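Local coordinates for probable mannosyltransferase KTR4 (Saccharomyces cerevisiae, PDB 5A07), which is a probable glycosyltransferase of the GT-A fold, from a yeast mannosyltransferase family, with guanosine-5'-diphosphate and a manganese ion bound in the model, at residues Pro87-Asp90 with Asn91-Arg94; Glu322-Leu326 with Asp327-Ser331; Tyr340-Lys344 with Gly345-Tyr349; Pro388-Pro391 with Ala392-Arg396. All coordinates share one frame; numbering follows the deposited sequence. Where two conformers were deposited one is given.

Contact 1 (Pro87-Asp90 with Asn91-Arg94)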
# COMPACT_ATOMS: atom_id res chain seq x y z
N PRO B 87 -2.85 -11.30 -16.17
CA PRO B 87 -4.04 -11.83 -15.50
C PRO B 87 -4.82 -12.68 -16.47
O PRO B 87 -4.93 -12.32 -17.65
CB PRO B 87 -4.79 -10.59 -15.13
CG PRO B 87 -3.74 -9.55 -14.97
CD PRO B 87 -2.76 -9.86 -16.03
N LYS B 88 -5.35 -13.79 -15.97
CA LYS B 88 -6.11 -14.75 -16.80
C LYS B 88 -7.57 -14.37 -16.80
O LYS B 88 -8.39 -14.99 -16.12
CB LYS B 88 -5.89 -16.13 -16.24
CG LYS B 88 -4.45 -16.53 -16.49
CD LYS B 88 -4.22 -17.84 -15.84
CE LYS B 88 -3.18 -18.60 -16.61
NZ LYS B 88 -3.15 -19.98 -16.07
N VAL B 89 -7.89 -13.29 -17.49
CA VAL B 89 -9.22 -12.78 -17.60
C VAL B 89 -9.38 -12.51 -19.06
O VAL B 89 -8.41 -12.30 -19.77
CB VAL B 89 -9.51 -11.49 -16.78
CG1 VAL B 89 -9.39 -11.77 -15.31
CG2 VAL B 89 -8.59 -10.32 -17.17
N ASP B 90 -10.61 -12.45 -19.55
CA ASP B 90 -10.77 -12.30 -21.01
C ASP B 90 -11.01 -10.83 -21.43
O ASP B 90 -11.25 -10.54 -22.59
CB ASP B 90 -11.91 -13.23 -21.51
CG ASP B 90 -13.24 -13.00 -20.76
OD1 ASP B 90 -13.43 -11.93 -20.13
OD2 ASP B 90 -14.09 -13.91 -20.80
N ASN B 91 -10.97 -9.90 -20.49
CA ASN B 91 -11.41 -8.57 -20.77
C ASN B 91 -10.25 -7.54 -20.83
O ASN B 91 -10.48 -6.38 -20.59
CB ASN B 91 -12.48 -8.21 -19.72
CG ASN B 91 -11.99 -8.35 -18.26
OD1 ASN B 91 -10.84 -8.09 -17.90
ND2 ASN B 91 -12.93 -8.63 -17.38
N LEU B 92 -9.00 -7.98 -21.00
CA LEU B 92 -7.85 -7.05 -20.92
C LEU B 92 -7.89 -6.00 -22.02
O LEU B 92 -8.18 -6.34 -23.18
CB LEU B 92 -6.53 -7.82 -21.00
CG LEU B 92 -6.25 -8.75 -19.79
CD1 LEU B 92 -4.90 -9.37 -19.94
CD2 LEU B 92 -6.36 -8.00 -18.47
N VAL B 93 -7.54 -4.76 -21.70
CA VAL B 93 -7.59 -3.67 -22.68
C VAL B 93 -6.17 -3.42 -23.14
O VAL B 93 -5.26 -3.10 -22.35
CB VAL B 93 -8.17 -2.42 -22.05
CG1 VAL B 93 -8.03 -1.19 -22.95
CG2 VAL B 93 -9.63 -2.66 -21.62
N ARG B 94 -5.94 -3.61 -24.42
CA ARG B 94 -4.60 -3.48 -25.01
C ARG B 94 -4.34 -2.05 -25.50
O ARG B 94 -5.26 -1.27 -25.71
CB ARG B 94 -4.46 -4.43 -26.23
CG ARG B 94 -4.73 -5.89 -25.95
CD ARG B 94 -3.83 -6.39 -24.86
NE ARG B 94 -4.02 -7.81 -24.56
CZ ARG B 94 -3.29 -8.48 -23.68
NH1 ARG B 94 -2.34 -7.85 -22.99
NH2 ARG B 94 -3.50 -9.77 -23.49
O HOH W 1 -8.05 -10.68 -22.09

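Contact 2 (Glu322-Leu326 with Asp327-Ser331)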
# COMPACT_ATOMS: atom_id res chain seq x y z
N GLU B 322 1.00 1.68 -4.88
CA GLU B 322 -0.39 1.23 -4.68
C GLU B 322 -1.21 1.71 -5.89
O GLU B 322 -0.92 2.78 -6.47
CB GLU B 322 -0.95 1.66 -3.34
CG GLU B 322 -0.92 3.15 -3.09
CD GLU B 322 -1.44 3.59 -1.73
OE1 GLU B 322 -2.10 2.84 -0.95
OE2 GLU B 322 -1.21 4.77 -1.44
N ILE B 323 -2.17 0.88 -6.34
CA ILE B 323 -3.17 1.30 -7.35
C ILE B 323 -4.45 1.39 -6.49
O ILE B 323 -4.83 0.41 -5.85
CB ILE B 323 -3.40 0.24 -8.39
CG1 ILE B 323 -2.12 -0.27 -9.06
CG2 ILE B 323 -4.30 0.77 -9.46
CD1 ILE B 323 -1.32 0.76 -9.69
N VAL B 324 -5.11 2.52 -6.48
CA VAL B 324 -6.22 2.68 -5.55
C VAL B 324 -7.43 3.35 -6.23
O VAL B 324 -7.31 4.30 -7.01
CB VAL B 324 -5.81 3.31 -4.20
CG1 VAL B 324 -5.09 4.59 -4.39
CG2 VAL B 324 -7.04 3.48 -3.30
N ASP B 325 -8.58 2.76 -5.94
CA ASP B 325 -9.87 3.26 -6.34
C ASP B 325 -10.26 4.29 -5.29
O ASP B 325 -10.60 3.97 -4.15
CB ASP B 325 -10.88 2.10 -6.44
CG ASP B 325 -12.30 2.52 -6.93
OD1 ASP B 325 -12.61 3.75 -6.87
OD2 ASP B 325 -13.05 1.62 -7.42
N LEU B 326 -10.17 5.57 -5.66
CA LEU B 326 -10.43 6.62 -4.71
C LEU B 326 -11.88 6.66 -4.18
O LEU B 326 -12.09 7.24 -3.11
CB LEU B 326 -10.10 8.01 -5.27
CG LEU B 326 -8.65 8.24 -5.73
CD1 LEU B 326 -8.43 9.68 -6.16
CD2 LEU B 326 -7.70 7.90 -4.62
N ASP B 327 -12.81 6.04 -4.87
CA ASP B 327 -14.19 5.88 -4.34
C ASP B 327 -14.17 5.15 -2.99
O ASP B 327 -14.99 5.44 -2.15
CB ASP B 327 -15.03 5.02 -5.25
CG ASP B 327 -15.44 5.71 -6.55
OD1 ASP B 327 -15.08 6.84 -6.80
OD2 ASP B 327 -16.22 5.11 -7.31
N PHE B 328 -13.24 4.20 -2.76
CA PHE B 328 -13.16 3.61 -1.46
C PHE B 328 -12.72 4.60 -0.37
O PHE B 328 -13.30 4.68 0.70
CB PHE B 328 -12.29 2.31 -1.47
CG PHE B 328 -12.13 1.73 -0.14
CD1 PHE B 328 -13.21 1.13 0.53
CD2 PHE B 328 -10.92 1.83 0.53
CE1 PHE B 328 -13.06 0.62 1.81
CE2 PHE B 328 -10.78 1.31 1.81
CZ PHE B 328 -11.86 0.68 2.45
N LEU B 329 -11.68 5.39 -0.66
CA LEU B 329 -11.15 6.31 0.32
C LEU B 329 -12.19 7.43 0.61
O LEU B 329 -12.16 8.03 1.67
CB LEU B 329 -9.88 6.97 -0.20
CG LEU B 329 -8.72 6.01 -0.56
CD1 LEU B 329 -7.44 6.75 -0.80
CD2 LEU B 329 -8.52 4.97 0.48
N ARG B 330 -12.96 7.76 -0.40
CA ARG B 330 -13.98 8.80 -0.27
C ARG B 330 -15.28 8.31 0.42
O ARG B 330 -16.17 9.12 0.67
CB ARG B 330 -14.28 9.35 -1.63
CG ARG B 330 -13.12 10.19 -2.18
CD ARG B 330 -13.31 10.48 -3.67
NE ARG B 330 -12.19 11.35 -4.07
CZ ARG B 330 -11.78 11.52 -5.32
NH1 ARG B 330 -12.28 10.84 -6.27
NH2 ARG B 330 -10.77 12.32 -5.57
N SER B 331 -15.40 7.00 0.66
CA SER B 331 -16.60 6.36 1.21
C SER B 331 -16.68 6.59 2.67
O SER B 331 -15.72 6.94 3.34
CB SER B 331 -16.57 4.83 0.94
OG SER B 331 -15.62 4.14 1.81

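Contact 3 (Tyr340-Lys344 with Gly345-Tyr349)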
# COMPACT_ATOMS: atom_id res chain seq x y z
N TYR B 340 -11.69 9.65 13.10
CA TYR B 340 -11.43 9.03 14.39
C TYR B 340 -9.95 9.00 14.71
O TYR B 340 -9.49 9.39 15.82
CB TYR B 340 -12.03 7.60 14.40
CG TYR B 340 -12.09 6.97 15.78
CD1 TYR B 340 -13.21 7.12 16.60
CD2 TYR B 340 -11.04 6.22 16.25
CE1 TYR B 340 -13.26 6.51 17.84
CE2 TYR B 340 -11.07 5.64 17.52
CZ TYR B 340 -12.20 5.79 18.30
OH TYR B 340 -12.24 5.22 19.53
N LEU B 341 -9.16 8.58 13.72
CA LEU B 341 -7.72 8.57 14.00
C LEU B 341 -7.17 10.00 14.19
O LEU B 341 -6.20 10.19 14.93
CB LEU B 341 -6.96 7.86 12.84
CG LEU B 341 -7.36 6.39 12.60
CD1 LEU B 341 -6.57 5.80 11.42
CD2 LEU B 341 -7.17 5.54 13.84
N GLU B 342 -7.69 10.95 13.44
CA GLU B 342 -7.26 12.37 13.56
C GLU B 342 -7.46 12.83 15.02
O GLU B 342 -6.53 13.31 15.64
CB GLU B 342 -8.05 13.25 12.59
CG GLU B 342 -7.79 14.76 12.68
CD GLU B 342 -6.37 15.19 12.27
OE1 GLU B 342 -5.49 14.35 11.94
OE2 GLU B 342 -6.10 16.41 12.23
N GLU B 343 -8.63 12.50 15.58
CA GLU B 343 -8.97 12.83 16.98
C GLU B 343 -8.07 12.20 17.99
O GLU B 343 -7.69 12.83 18.92
CB GLU B 343 -10.41 12.49 17.30
CG GLU B 343 -11.38 13.53 16.78
CD GLU B 343 -12.81 13.02 16.50
OE1 GLU B 343 -13.21 11.93 17.00
OE2 GLU B 343 -13.55 13.73 15.75
N LYS B 344 -7.64 10.96 17.77
CA LYS B 344 -6.67 10.33 18.65
C LYS B 344 -5.31 10.94 18.65
O LYS B 344 -4.58 10.76 19.60
CB LYS B 344 -6.43 8.84 18.29
CG LYS B 344 -7.66 7.95 18.23
CD LYS B 344 -8.46 7.93 19.53
CE LYS B 344 -7.66 7.42 20.68
NZ LYS B 344 -8.64 6.84 21.66
N GLY B 345 -4.90 11.55 17.54
CA GLY B 345 -3.61 12.19 17.46
C GLY B 345 -2.45 11.28 17.25
O GLY B 345 -1.28 11.71 17.35
N GLY B 346 -2.72 9.98 17.02
CA GLY B 346 -1.57 9.05 16.86
C GLY B 346 -0.64 9.27 15.63
O GLY B 346 0.47 8.76 15.63
N PHE B 347 -1.06 10.04 14.64
CA PHE B 347 -0.10 10.46 13.60
C PHE B 347 1.09 11.24 14.18
O PHE B 347 2.15 11.23 13.60
CB PHE B 347 -0.75 11.25 12.50
CG PHE B 347 -1.67 10.43 11.62
CD1 PHE B 347 -1.16 9.37 10.88
CD2 PHE B 347 -3.01 10.71 11.54
CE1 PHE B 347 -2.01 8.62 10.06
CE2 PHE B 347 -3.87 9.97 10.75
CZ PHE B 347 -3.34 8.91 10.01
N TYR B 348 0.90 11.85 15.37
CA TYR B 348 1.94 12.68 15.98
C TYR B 348 2.45 12.15 17.31
O TYR B 348 3.66 12.12 17.54
CB TYR B 348 1.42 14.16 16.07
CG TYR B 348 1.18 14.78 14.70
CD1 TYR B 348 2.24 15.24 13.93
CD2 TYR B 348 -0.07 14.88 14.17
CE1 TYR B 348 2.02 15.81 12.69
CE2 TYR B 348 -0.27 15.45 12.92
CZ TYR B 348 0.77 15.88 12.19
OH TYR B 348 0.56 16.39 10.96
N TYR B 349 1.55 11.68 18.17
CA TYR B 349 1.97 11.09 19.45
C TYR B 349 2.60 9.71 19.30
O TYR B 349 3.41 9.26 20.19
CB TYR B 349 0.78 10.99 20.37
CG TYR B 349 0.14 12.36 20.68
CD1 TYR B 349 0.93 13.49 20.98
CD2 TYR B 349 -1.25 12.53 20.66
CE1 TYR B 349 0.34 14.75 21.25
CE2 TYR B 349 -1.83 13.76 20.94
CZ TYR B 349 -1.03 14.86 21.24
OH TYR B 349 -1.63 16.05 21.50

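Contact 4 (Pro388-Pro391 with Ala392-Arg396)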
# COMPACT_ATOMS: atom_id res chain seq x y z
N PRO B 388 8.78 -11.62 -10.41
CA PRO B 388 8.11 -12.87 -10.78
C PRO B 388 8.93 -13.68 -11.78
O PRO B 388 9.98 -13.20 -12.27
CB PRO B 388 6.82 -12.37 -11.46
CG PRO B 388 7.21 -11.03 -12.04
CD PRO B 388 8.16 -10.43 -11.06
N THR B 389 8.40 -14.85 -12.14
CA THR B 389 9.02 -15.74 -13.07
C THR B 389 8.23 -15.77 -14.38
O THR B 389 6.99 -15.81 -14.36
CB THR B 389 9.05 -17.15 -12.45
OG1 THR B 389 9.92 -17.17 -11.32
CG2 THR B 389 9.54 -18.19 -13.49
N CYS B 390 8.95 -15.67 -15.50
CA CYS B 390 8.38 -15.73 -16.85
C CYS B 390 8.53 -17.14 -17.45
O CYS B 390 9.44 -17.88 -17.04
CB CYS B 390 9.18 -14.80 -17.80
SG CYS B 390 9.05 -13.10 -17.24
N PRO B 391 7.72 -17.47 -18.44
CA PRO B 391 7.97 -18.67 -19.27
C PRO B 391 9.29 -18.56 -19.97
O PRO B 391 9.78 -17.46 -20.23
CB PRO B 391 6.82 -18.65 -20.30
CG PRO B 391 5.75 -17.81 -19.69
CD PRO B 391 6.49 -16.77 -18.88
N ALA B 392 9.90 -19.70 -20.26
CA ALA B 392 11.26 -19.74 -20.85
C ALA B 392 11.42 -18.94 -22.12
O ALA B 392 12.48 -18.35 -22.34
CB ALA B 392 11.72 -21.20 -21.09
N ASP B 393 10.44 -18.84 -22.97
CA ASP B 393 10.84 -18.04 -24.12
C ASP B 393 10.30 -16.61 -24.15
O ASP B 393 10.12 -16.02 -25.20
CB ASP B 393 10.74 -18.85 -25.42
CG ASP B 393 12.00 -19.82 -25.61
OD1 ASP B 393 13.18 -19.38 -25.41
OD2 ASP B 393 11.80 -21.03 -25.90
N SER B 394 10.12 -16.03 -22.96
CA SER B 394 9.48 -14.74 -22.83
C SER B 394 10.55 -13.73 -22.56
O SER B 394 11.42 -13.93 -21.75
CB SER B 394 8.52 -14.75 -21.65
OG SER B 394 8.18 -13.44 -21.26
N ASP B 395 10.36 -12.58 -23.13
CA ASP B 395 11.22 -11.45 -22.82
C ASP B 395 10.41 -10.39 -21.97
O ASP B 395 10.73 -9.20 -21.99
CB ASP B 395 11.66 -10.85 -24.16
CG ASP B 395 10.48 -10.33 -24.98
OD1 ASP B 395 9.29 -10.72 -24.73
OD2 ASP B 395 10.71 -9.52 -25.89
N ARG B 396 9.35 -10.80 -21.29
CA ARG B 396 8.52 -9.82 -20.58
C ARG B 396 9.30 -9.06 -19.48
O ARG B 396 9.14 -7.84 -19.34
CB ARG B 396 7.24 -10.45 -20.06
CG ARG B 396 6.17 -9.46 -19.70
CD ARG B 396 5.01 -10.16 -18.96
NE ARG B 396 5.34 -10.60 -17.60
CZ ARG B 396 5.23 -9.84 -16.49
NH1 ARG B 396 4.85 -8.58 -16.54
NH2 ARG B 396 5.50 -10.35 -15.30
O HOH W 2 6.61 -12.97 -15.09

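Contact 1 (Pro87-Asp90 with Asn91-Arg94)
Val89 and Leu92 meet through one methyl group each where the chain bends between Pro87 and Leu92. The apolar part is small but tight: Val89 CG2 lies 3.5 Å from Leu92 CD2, closer than carbon atoms usually come, and the two side chains cross at about a right angle. The other methyl of Leu92, CD1, reaches back to the backbone, 3.7 Å from Pro87 O. Val89 CG2 has a second neighbour, Asn91 OD1 at 3.3 Å. CG of Asn91 sits between its own backbone N and carbonyl carbon (chi1 56°), which swings the amide back over the valine; the amide oxygen takes its hydrogen bond from Asn252.

Water supplies the polar link. One molecule donates to Val89 O at 2.9 Å and accepts from Leu92 N at 3.1 Å, bridging the bend where no direct hydrogen bond spans it. Just upstream, Lys88 is the centre of an inverse gamma turn, closed by a weak bond from Val89 N to Pro87 O.

This surface bend belongs to the loop between helix 65-80 and strand 105-110. It lies along helix 245-251, with Pro87 and Leu92 both resting on Phe248 and Asn91 touching Lys251.

Contact 2 (Glu322-Leu326 with Asp327-Ser331)
Arg330 folds back over Leu326, one helical turn earlier. Its CB and CG pass beside the Leu326 carbonyl, CG lying 3.3 Å from Leu326 O. The chain is extended from CG to NE, CD still skirting the same oxygen, and the guanidinium lays one face over the leucine: Leu326 CB stands 3.7 Å above the plane, offset toward the rim, while NH2 comes within 3.6 Å of Leu326 CD1. The tip is fixed by backbone oxygens elsewhere, NH2 bonding to Tyr217 O and Leu222 O and NH1 to Tyr225 O.

The backbone bond from Arg330 N to Leu326 O, 2.9 Å long, closes the turn. On the inner side Leu329 CD1 packs 4.0 Å from Leu326 CD2. Asp325, with CG anti to the backbone N (chi1 -177°), reaches forward so that OD1 accepts from Asp327 N at 3.0 Å, on the anti side and tilted 30° out of the carboxylate plane. Lys226 forms salt bridges with both Asp325 and Asp327, probably easing the closeness of their charges.

Here strand 322-325 of the central mixed sheet passes straight into helix 326-329, an aspartate N-cap marking the strand-to-helix junction within the GT-A fold.

Contact 3 (Tyr340-Lys344 with Gly345-Tyr349)
Phe347 leans back toward the helix that precedes it, its ring set obliquely against Leu341 and Glu342. CE2 lies 4.3 Å from Leu341 CB, and CD2 is 4.4 Å from Glu342 OE1, a loose approach in which the carboxylate holds its main partner elsewhere, in a salt bridge with Arg210. Tyr349 is turned differently: the ring edge points at the end of helix 332-344, with CD2 3.9 Å from Lys344 O and the oxygen near the ring plane. With CG anti to its carbonyl carbon (chi1 -60°), Tyr349 presents that edge while its hydroxyl reaches Asp181 N. Arg184 adds a cation-pi contact with the same ring.

The two helices are joined through Gly345. Gly345 N donates to Leu341 O at 3.2 Å and, weakly, to Glu342 O; then phi turns positive (78°) and the chain starts helix 346-349. Gly345 O accepts from both Tyr348 N and Tyr349 N, each at 2.9 Å.

One residue, Gly345, thus serves two helices: its N-H finishes 332-344 and its carbonyl opens 346-349. The chemistry implies a junction held by backbone bonding, with Phe347 and Tyr349 adding light contacts across it, while the Tyr349 hydroxyl and Glu342 carboxylate bond to partners outside.

Contact 4 (Pro388-Pro391 with Ala392-Arg396)
The Arg396 guanidinium turns its edge to Pro388: the proline CG lies near the plane of the group, 3.7 Å from Arg396 NH2, and the two side chains cross at about a right angle. A water molecule also sits at the edge, in plane, accepting from Arg396 NH2 at 2.9 Å and donating a weak bond to Thr389 O. The sulfur of Cys390 stands obliquely to the guanidinium, and comes 4.3 Å from Arg396 CB. A bend at chi3 (72°) directs the end of the arginine toward the proline, and the group is held further by backbone oxygens outside the loop, NH1 bonding to Lys240 O and NH2 to Asp376 O.

Farther out, the chain reverses in a type I beta turn from Pro391 to Ser394. Ser394 N donates to Pro391 O at 3.1 Å, with the donor 47° out of the carbonyl plane. The Ser394 side chain packs against the turn, its CB 4.0 Å from the ring carbon Pro391 CD and its OG 3.8 Å from Cys390 CB. With OG anti to the backbone N (chi1 162°), that oxygen accepts from Arg396 N at 2.9 Å over a fairly straight path, an ST turn that continues the reversal.

Cys390 also touches Cys397, which is joined to Cys239 by a disulfide. Chemically, the surface loop after strand 384-386 is held by two consecutive turns at its outer end and, at its base, by an arginine whose NH2 serves both a bridging water and a backbone carbonyl.

Overall arrangement
Going from the N terminus, contact 1 bends the loop between helix 65-80 and strand 105-110 against helix 245-251. Contact 2 follows much later, turning the chain from strand 322-325 of the mixed sheet into helix 326-329, and contact 3 joins helix 332-344 to helix 346-349. Contact 4 reverses the loop that leads from strand 384-386 toward helix 418-425. All four are local and run in series; none nests or crosses. Contacts 1 and 4 lie on the same side of the chain's centre, with centres about 18 Å apart, and Asp376 neighbours both. Contact 3 lies opposite them across the chain's centre, with the more central contact 2 about 21 Å from contact 3, centre to centre.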